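Local coordinates for glycosyl hydrolase family 2, TIM barrel domain protein (Parabacteroides merdae ATCC 43184, PDB 6DXU) that acts, as a member of glycoside hydrolase family 2, as a gut bacterial beta-glucuronidase, probably hydrolysing beta-glucuronides at a site on its TIM barrel domain, at residues G329-E334 with H512-G517; T588-F593 with Y626-Y631. All blocks are in the same frame, centred on the assembly; numbering follows the deposited sequence.

How the interactions relate
Interactions 1 and 2 lie in series along the chain, the 329-334 to 512-517 contact closing before the 588-593 to 626-631 contact opens, yet their centres are only about 9 Å apart. They share one curled sheet, in which strand 587-589 pairs in parallel with both 323-331 and 512-513. The backbone join is direct: Glu514 N lies 2.8 Å from Ala589 O, a probable hydrogen bond. Interaction 1 reaches across strand 587-589, from one of its neighbours to the other; interaction 2 leads from the residues after that strand out to helix 623-632. Together they tie the closing strands of the barrel to each other and to the helix packed outside.

Interaction 1 of 2, residues G329-E334 with H512-G517; sequences GTHRHE and HVEWGG
The imidazole of His331 meets the chain at Val513 and Glu514 with its CE1-NE2 edge, and the contact buries 120 Å² in all. CE1 lies 3.5 Å from Glu514 N, while NE2 comes within 3.8 Å of Val513 CB. Glu514 N and Val513 CB both lie near the plane of the imidazole, so the ring meets them by its edge. The stem of Glu514 comes from a different side: its CG stands well off the ring plane, beside the rim, 3.8 Å from His331 NE2. The short CE1-N approach is packing: Glu514 N bonds to Ala589 O on the intervening strand. With CG anti to its carbonyl carbon (chi1 -62°), His331 sends its ring across both partners at about a right angle.

What fixes the ring lies just beyond the two segments. His331 ND1 is hydrogen-bonded to Tyr590 O, the Trp591 indole meets the imidazole edge-to-face, and Ala589 touches the same side chain. Replacing His331 by an alanine would take away the ring, and this is likely to leave Tyr590 O without its imidazole partner and a gap beside Val513 and the stem of Glu514.

The looser part is the carboxylate end. Past CG the Glu514 chain runs extended (chi2 -167°), and OE2 stands 4.7 Å from His331 NE2, beyond contact, with the carboxylate plane 89° from the ring. OE2 is held instead by a salt bridge to Arg364 of strand 362-364. Neither part borders solvent, since all three touching residues are buried; the difference is between close packing of the ring against Val513 CB and the N and CG of Glu514, and a polar end committed to another strand. Such a gathering of polar side chains where neighbouring parallel strands finish is characteristic of the C-terminal rim of a TIM barrel, the rim on which glycoside hydrolase family 2 enzymes build their active site.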
loop_
_atom_site.group_PDB
_atom_site.type_symbol
_atom_site.label_atom_id
_atom_site.label_comp_id
_atom_site.label_asym_id
_atom_site.label_seq_id
_atom_site.Cartn_x
_atom_site.Cartn_y
_atom_site.Cartn_z
ATOM N N GLY D 329 -47.594 -10.315 -11.861
ATOM C CA GLY D 329 -46.236 -9.848 -12.015
ATOM C C GLY D 329 -45.433 -10.439 -13.153
ATOM O O GLY D 329 -45.784 -11.477 -13.719
ATOM N N THR D 330 -44.333 -9.769 -13.483
ATOM C CA THR D 330 -43.352 -10.306 -14.406
ATOM C C THR D 330 -41.976 -9.890 -13.890
ATOM O O THR D 330 -41.841 -9.372 -12.774
ATOM C CB THR D 330 -43.650 -9.844 -15.842
ATOM O OG1 THR D 330 -42.787 -10.528 -16.761
ATOM C CG2 THR D 330 -43.467 -8.340 -15.987
ATOM N N HIS D 331 -40.949 -10.160 -14.681
ATOM C CA HIS D 331 -39.591 -9.694 -14.422
ATOM C C HIS D 331 -39.031 -9.120 -15.707
ATOM O O HIS D 331 -39.550 -9.366 -16.799
ATOM C CB HIS D 331 -38.623 -10.796 -13.982
ATOM C CG HIS D 331 -38.961 -11.480 -12.696
ATOM N ND1 HIS D 331 -39.992 -12.386 -12.574
ATOM C CD2 HIS D 331 -38.322 -11.473 -11.499
ATOM C CE1 HIS D 331 -39.997 -12.879 -11.344
ATOM N NE2 HIS D 331 -38.992 -12.343 -10.673
ATOM N N ARG D 332 -37.916 -8.408 -15.584
ATOM C CA ARG D 332 -37.190 -8.034 -16.784
ATOM C C ARG D 332 -35.706 -7.946 -16.464
ATOM O O ARG D 332 -35.312 -7.650 -15.332
ATOM C CB ARG D 332 -37.709 -6.711 -17.372
ATOM C CG ARG D 332 -37.228 -5.462 -16.654
ATOM C CD ARG D 332 -37.751 -4.180 -17.305
ATOM N NE ARG D 332 -37.260 -3.969 -18.678
ATOM C CZ ARG D 332 -36.120 -3.348 -18.997
ATOM N NH1 ARG D 332 -35.308 -2.875 -18.050
ATOM N NH2 ARG D 332 -35.793 -3.185 -20.276
ATOM N N HIS D 333 -34.896 -8.265 -17.465
ATOM C CA HIS D 333 -33.480 -7.936 -17.483
ATOM C C HIS D 333 -33.253 -6.732 -18.394
ATOM O O HIS D 333 -34.024 -6.481 -19.332
ATOM C CB HIS D 333 -32.645 -9.128 -17.970
ATOM C CG HIS D 333 -32.182 -10.034 -16.869
ATOM N ND1 HIS D 333 -31.307 -9.622 -15.886
ATOM C CD2 HIS D 333 -32.461 -11.333 -16.607
ATOM C CE1 HIS D 333 -31.069 -10.630 -15.064
ATOM N NE2 HIS D 333 -31.758 -11.679 -15.478
ATOM N N GLU D 334 -32.205 -5.968 -18.099
ATOM C CA GLU D 334 -31.768 -4.911 -19.008
ATOM C C GLU D 334 -30.938 -5.580 -20.086
ATOM O O GLU D 334 -29.723 -5.752 -19.956
ATOM C CB GLU D 334 -30.978 -3.833 -18.279
ATOM C CG GLU D 334 -31.799 -3.047 -17.295
ATOM C CD GLU D 334 -31.054 -1.829 -16.761
ATOM O OE1 GLU D 334 -31.706 -0.962 -16.161
ATOM O OE2 GLU D 334 -29.832 -1.714 -16.987
ATOM N N HIS D 512 -44.735 -15.212 -4.517
ATOM C CA HIS D 512 -44.099 -16.203 -5.383
ATOM C C HIS D 512 -43.465 -15.491 -6.580
ATOM O O HIS D 512 -44.171 -15.046 -7.481
ATOM C CB HIS D 512 -45.144 -17.226 -5.826
ATOM C CG HIS D 512 -44.661 -18.204 -6.853
ATOM N ND1 HIS D 512 -45.523 -19.012 -7.565
ATOM C CD2 HIS D 512 -43.412 -18.520 -7.276
ATOM C CE1 HIS D 512 -44.827 -19.773 -8.391
ATOM N NE2 HIS D 512 -43.540 -19.502 -8.226
ATOM N N VAL D 513 -42.140 -15.378 -6.616
ATOM C CA VAL D 513 -41.489 -14.795 -7.787
ATOM C C VAL D 513 -40.682 -15.865 -8.520
ATOM O O VAL D 513 -39.902 -16.601 -7.906
ATOM C CB VAL D 513 -40.624 -13.569 -7.445
ATOM C CG1 VAL D 513 -41.528 -12.383 -7.063
ATOM C CG2 VAL D 513 -39.608 -13.882 -6.365
ATOM N N GLU D 514 -40.886 -15.924 -9.843
ATOM C CA GLU D 514 -40.275 -16.811 -10.835
ATOM C C GLU D 514 -41.089 -18.079 -11.008
ATOM O O GLU D 514 -41.200 -18.903 -10.096
ATOM C CB GLU D 514 -38.807 -17.167 -10.528
ATOM C CG GLU D 514 -37.901 -15.938 -10.423
ATOM C CD GLU D 514 -36.421 -16.283 -10.443
ATOM O OE1 GLU D 514 -36.067 -17.360 -10.977
ATOM O OE2 GLU D 514 -35.620 -15.469 -9.935
ATOM N N TRP D 515 -41.662 -18.219 -12.197
ATOM C CA TRP D 515 -42.276 -19.449 -12.671
ATOM C C TRP D 515 -42.390 -19.308 -14.177
ATOM O O TRP D 515 -42.201 -18.217 -14.726
ATOM C CB TRP D 515 -43.641 -19.715 -12.014
ATOM C CG TRP D 515 -44.704 -18.631 -12.205
ATOM C CD1 TRP D 515 -44.882 -17.511 -11.431
ATOM C CD2 TRP D 515 -45.728 -18.578 -13.224
ATOM N NE1 TRP D 515 -45.951 -16.771 -11.903
ATOM C CE2 TRP D 515 -46.488 -17.408 -12.995
ATOM C CE3 TRP D 515 -46.080 -19.418 -14.291
ATOM C CZ2 TRP D 515 -47.569 -17.041 -13.811
ATOM C CZ3 TRP D 515 -47.155 -19.054 -15.102
ATOM C CH2 TRP D 515 -47.888 -17.875 -14.854
ATOM N N GLY D 516 -42.700 -20.420 -14.840
ATOM C CA GLY D 516 -42.879 -20.400 -16.285
ATOM C C GLY D 516 -42.238 -21.569 -17.003
ATOM O O GLY D 516 -42.096 -22.654 -16.425
ATOM N N GLY D 517 -41.839 -21.355 -18.259
ATOM C CA GLY D 517 -41.163 -22.380 -19.040
ATOM C C GLY D 517 -40.619 -21.788 -20.323
ATOM O O GLY D 517 -41.077 -20.742 -20.785
#

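Interaction 2 of 2, residues T588-F593 with Y626-Y631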
loop_
_atom_site.group_PDB
_atom_site.type_symbol
_atom_site.label_atom_id
_atom_site.label_comp_id
_atom_site.label_asym_id
_atom_site.label_seq_id
_atom_site.Cartn_x
_atom_site.Cartn_y
_atom_site.Cartn_z
ATOM N N THR D 588 -47.971 -13.373 -7.802
ATOM C CA THR D 588 -46.795 -14.033 -8.352
ATOM C C THR D 588 -46.169 -13.146 -9.416
ATOM O O THR D 588 -46.753 -12.148 -9.850
ATOM C CB THR D 588 -47.102 -15.390 -8.999
ATOM O OG1 THR D 588 -47.677 -15.157 -10.289
ATOM C CG2 THR D 588 -48.059 -16.234 -8.147
ATOM N N ALA D 589 -44.975 -13.541 -9.858
ATOM C CA ALA D 589 -44.324 -12.880 -10.980
ATOM C C ALA D 589 -43.739 -13.936 -11.909
ATOM O O ALA D 589 -42.841 -14.691 -11.509
ATOM C CB ALA D 589 -43.244 -11.907 -10.486
ATOM N N TYR D 590 -44.252 -13.984 -13.141
ATOM C CA TYR D 590 -43.695 -14.848 -14.179
ATOM C C TYR D 590 -42.249 -14.445 -14.483
ATOM O O TYR D 590 -41.900 -13.260 -14.448
ATOM C CB TYR D 590 -44.570 -14.743 -15.443
ATOM C CG TYR D 590 -44.130 -15.689 -16.540
ATOM C CD1 TYR D 590 -43.092 -15.337 -17.406
ATOM C CD2 TYR D 590 -44.723 -16.941 -16.694
ATOM C CE1 TYR D 590 -42.643 -16.212 -18.384
ATOM C CE2 TYR D 590 -44.288 -17.824 -17.692
ATOM C CZ TYR D 590 -43.242 -17.449 -18.528
ATOM O OH TYR D 590 -42.774 -18.312 -19.513
ATOM N N TRP D 591 -41.400 -15.435 -14.801
ATOM C CA TRP D 591 -39.994 -15.188 -15.142
ATOM C C TRP D 591 -39.673 -15.610 -16.574
ATOM O O TRP D 591 -39.708 -16.814 -16.876
ATOM C CB TRP D 591 -39.039 -15.927 -14.187
ATOM C CG TRP D 591 -37.599 -15.751 -14.610
ATOM C CD1 TRP D 591 -36.901 -16.502 -15.522
ATOM C CD2 TRP D 591 -36.700 -14.716 -14.177
ATOM N NE1 TRP D 591 -35.617 -16.000 -15.672
ATOM C CE2 TRP D 591 -35.470 -14.913 -14.849
ATOM C CE3 TRP D 591 -36.808 -13.664 -13.264
ATOM C CZ2 TRP D 591 -34.370 -14.082 -14.649
ATOM C CZ3 TRP D 591 -35.705 -12.833 -13.063
ATOM C CH2 TRP D 591 -34.502 -13.055 -13.753
ATOM N N PRO D 592 -39.282 -14.700 -17.478
ATOM C CA PRO D 592 -39.344 -13.243 -17.430
ATOM C C PRO D 592 -40.366 -12.750 -18.438
ATOM O O PRO D 592 -41.008 -13.550 -19.132
ATOM C CB PRO D 592 -37.955 -12.834 -17.887
ATOM C CG PRO D 592 -37.721 -13.824 -19.043
ATOM C CD PRO D 592 -38.416 -15.134 -18.594
ATOM N N PHE D 593 -40.466 -11.431 -18.577
ATOM C CA PHE D 593 -41.300 -10.874 -19.634
ATOM C C PHE D 593 -40.713 -11.159 -21.013
ATOM O O PHE D 593 -41.438 -11.542 -21.944
ATOM C CB PHE D 593 -41.457 -9.373 -19.425
ATOM C CG PHE D 593 -42.368 -8.717 -20.414
ATOM C CD1 PHE D 593 -43.700 -9.076 -20.484
ATOM C CD2 PHE D 593 -41.896 -7.723 -21.256
ATOM C CE1 PHE D 593 -44.555 -8.461 -21.382
ATOM C CE2 PHE D 593 -42.735 -7.099 -22.147
ATOM C CZ PHE D 593 -44.074 -7.461 -22.215
ATOM N N TYR D 626 -50.487 -13.314 -25.251
ATOM C CA TYR D 626 -51.936 -13.147 -25.324
ATOM C C TYR D 626 -52.661 -13.954 -24.263
ATOM O O TYR D 626 -53.800 -13.612 -23.911
ATOM C CB TYR D 626 -52.411 -13.522 -26.728
ATOM C CG TYR D 626 -51.710 -12.657 -27.735
ATOM C CD1 TYR D 626 -52.142 -11.358 -27.968
ATOM C CD2 TYR D 626 -50.567 -13.094 -28.374
ATOM C CE1 TYR D 626 -51.477 -10.540 -28.861
ATOM C CE2 TYR D 626 -49.902 -12.288 -29.263
ATOM C CZ TYR D 626 -50.357 -11.018 -29.500
ATOM O OH TYR D 626 -49.685 -10.216 -30.391
ATOM N N VAL D 627 -52.018 -14.991 -23.723
ATOM C CA VAL D 627 -52.625 -15.719 -22.616
ATOM C C VAL D 627 -52.761 -14.797 -21.408
ATOM O O VAL D 627 -53.854 -14.613 -20.863
ATOM C CB VAL D 627 -51.808 -16.978 -22.281
ATOM C CG1 VAL D 627 -52.519 -17.786 -21.180
ATOM C CG2 VAL D 627 -51.544 -17.820 -23.524
ATOM N N PHE D 628 -51.647 -14.176 -21.000
ATOM C CA PHE D 628 -51.686 -13.194 -19.916
ATOM C C PHE D 628 -52.685 -12.083 -20.216
ATOM O O PHE D 628 -53.514 -11.734 -19.372
ATOM C CB PHE D 628 -50.290 -12.604 -19.693
ATOM C CG PHE D 628 -49.375 -13.475 -18.871
ATOM C CD1 PHE D 628 -49.540 -13.577 -17.494
ATOM C CD2 PHE D 628 -48.335 -14.172 -19.462
ATOM C CE1 PHE D 628 -48.691 -14.373 -16.735
ATOM C CE2 PHE D 628 -47.487 -14.966 -18.707
ATOM C CZ PHE D 628 -47.663 -15.069 -17.345
ATOM N N GLN D 629 -52.627 -11.521 -21.424
ATOM C CA GLN D 629 -53.487 -10.385 -21.739
ATOM C C GLN D 629 -54.958 -10.766 -21.633
ATOM O O GLN D 629 -55.782 -9.965 -21.167
ATOM C CB GLN D 629 -53.166 -9.859 -23.136
ATOM C CG GLN D 629 -53.825 -8.546 -23.484
ATOM C CD GLN D 629 -53.410 -8.058 -24.851
ATOM O OE1 GLN D 629 -53.572 -8.765 -25.844
ATOM N NE2 GLN D 629 -52.866 -6.849 -24.913
ATOM N N SER D 630 -55.298 -12.004 -22.012
ATOM C CA SER D 630 -56.700 -12.427 -22.001
ATOM C C SER D 630 -57.243 -12.575 -20.584
ATOM O O SER D 630 -58.456 -12.414 -20.357
ATOM C CB SER D 630 -56.854 -13.749 -22.758
ATOM O OG SER D 630 -56.266 -14.828 -22.048
ATOM N N TYR D 631 -56.369 -12.879 -19.629
ATOM C CA TYR D 631 -56.741 -13.031 -18.231
ATOM C C TYR D 631 -56.658 -11.736 -17.441
ATOM O O TYR D 631 -57.369 -11.593 -16.445
ATOM C CB TYR D 631 -55.838 -14.060 -17.557
ATOM C CG TYR D 631 -56.278 -15.502 -17.654
ATOM C CD1 TYR D 631 -55.769 -16.334 -18.642
ATOM C CD2 TYR D 631 -57.147 -16.048 -16.718
ATOM C CE1 TYR D 631 -56.123 -17.662 -18.710
ATOM C CE2 TYR D 631 -57.522 -17.366 -16.782
ATOM C CZ TYR D 631 -57.003 -18.172 -17.784
ATOM O OH TYR D 631 -57.360 -19.492 -17.855
#
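Phe628 drives the far edge of its ring against the flat side of Tyr590, and these two residues account for the whole 89 Å² buried here, 48 Å² on the phenylalanine and 41 Å² on the tyrosine. The ring planes stand at 80° and the centroids are 5.4 Å apart, the geometry of an offset edge-to-face pair with Tyr590 supplying the face. The offset shows in the individual distances. Phe628 CZ is 3.5 Å from Tyr590 CD2 and 3.6 Å from Tyr590 CB, so the edge lands near the root of the tyrosine ring instead of over its middle; the second edge atom, Phe628 CE2, reaches Tyr590 CD2 at 3.9 Å.

Torsions explain the meeting. Tyr590 carries CG opposite its own N (chi1 -176°), and Phe628 has CG opposite its carbonyl carbon (chi1 -81°), which brings the two side chains together at about a right angle although the nearest CA atoms, those of Tyr590 and Phe628, are 10.0 Å apart. The tyrosine ring is secured at its other end by a hydrogen bond from its hydroxyl group to Lys612 O. Along the ring's rim, in plane, lies Pro592 C, in the residue that a cis peptide bond joins to Trp591.

Helix 565-579 completes the packing: its Ile572 touches both aromatic side chains, and Leu576 adds to the wall beside Phe628. Trp632, one turn further along helix 623-632, also meets the Phe628 ring. The pair thus bridges the chain leaving strand 587-589 and helix 623-632.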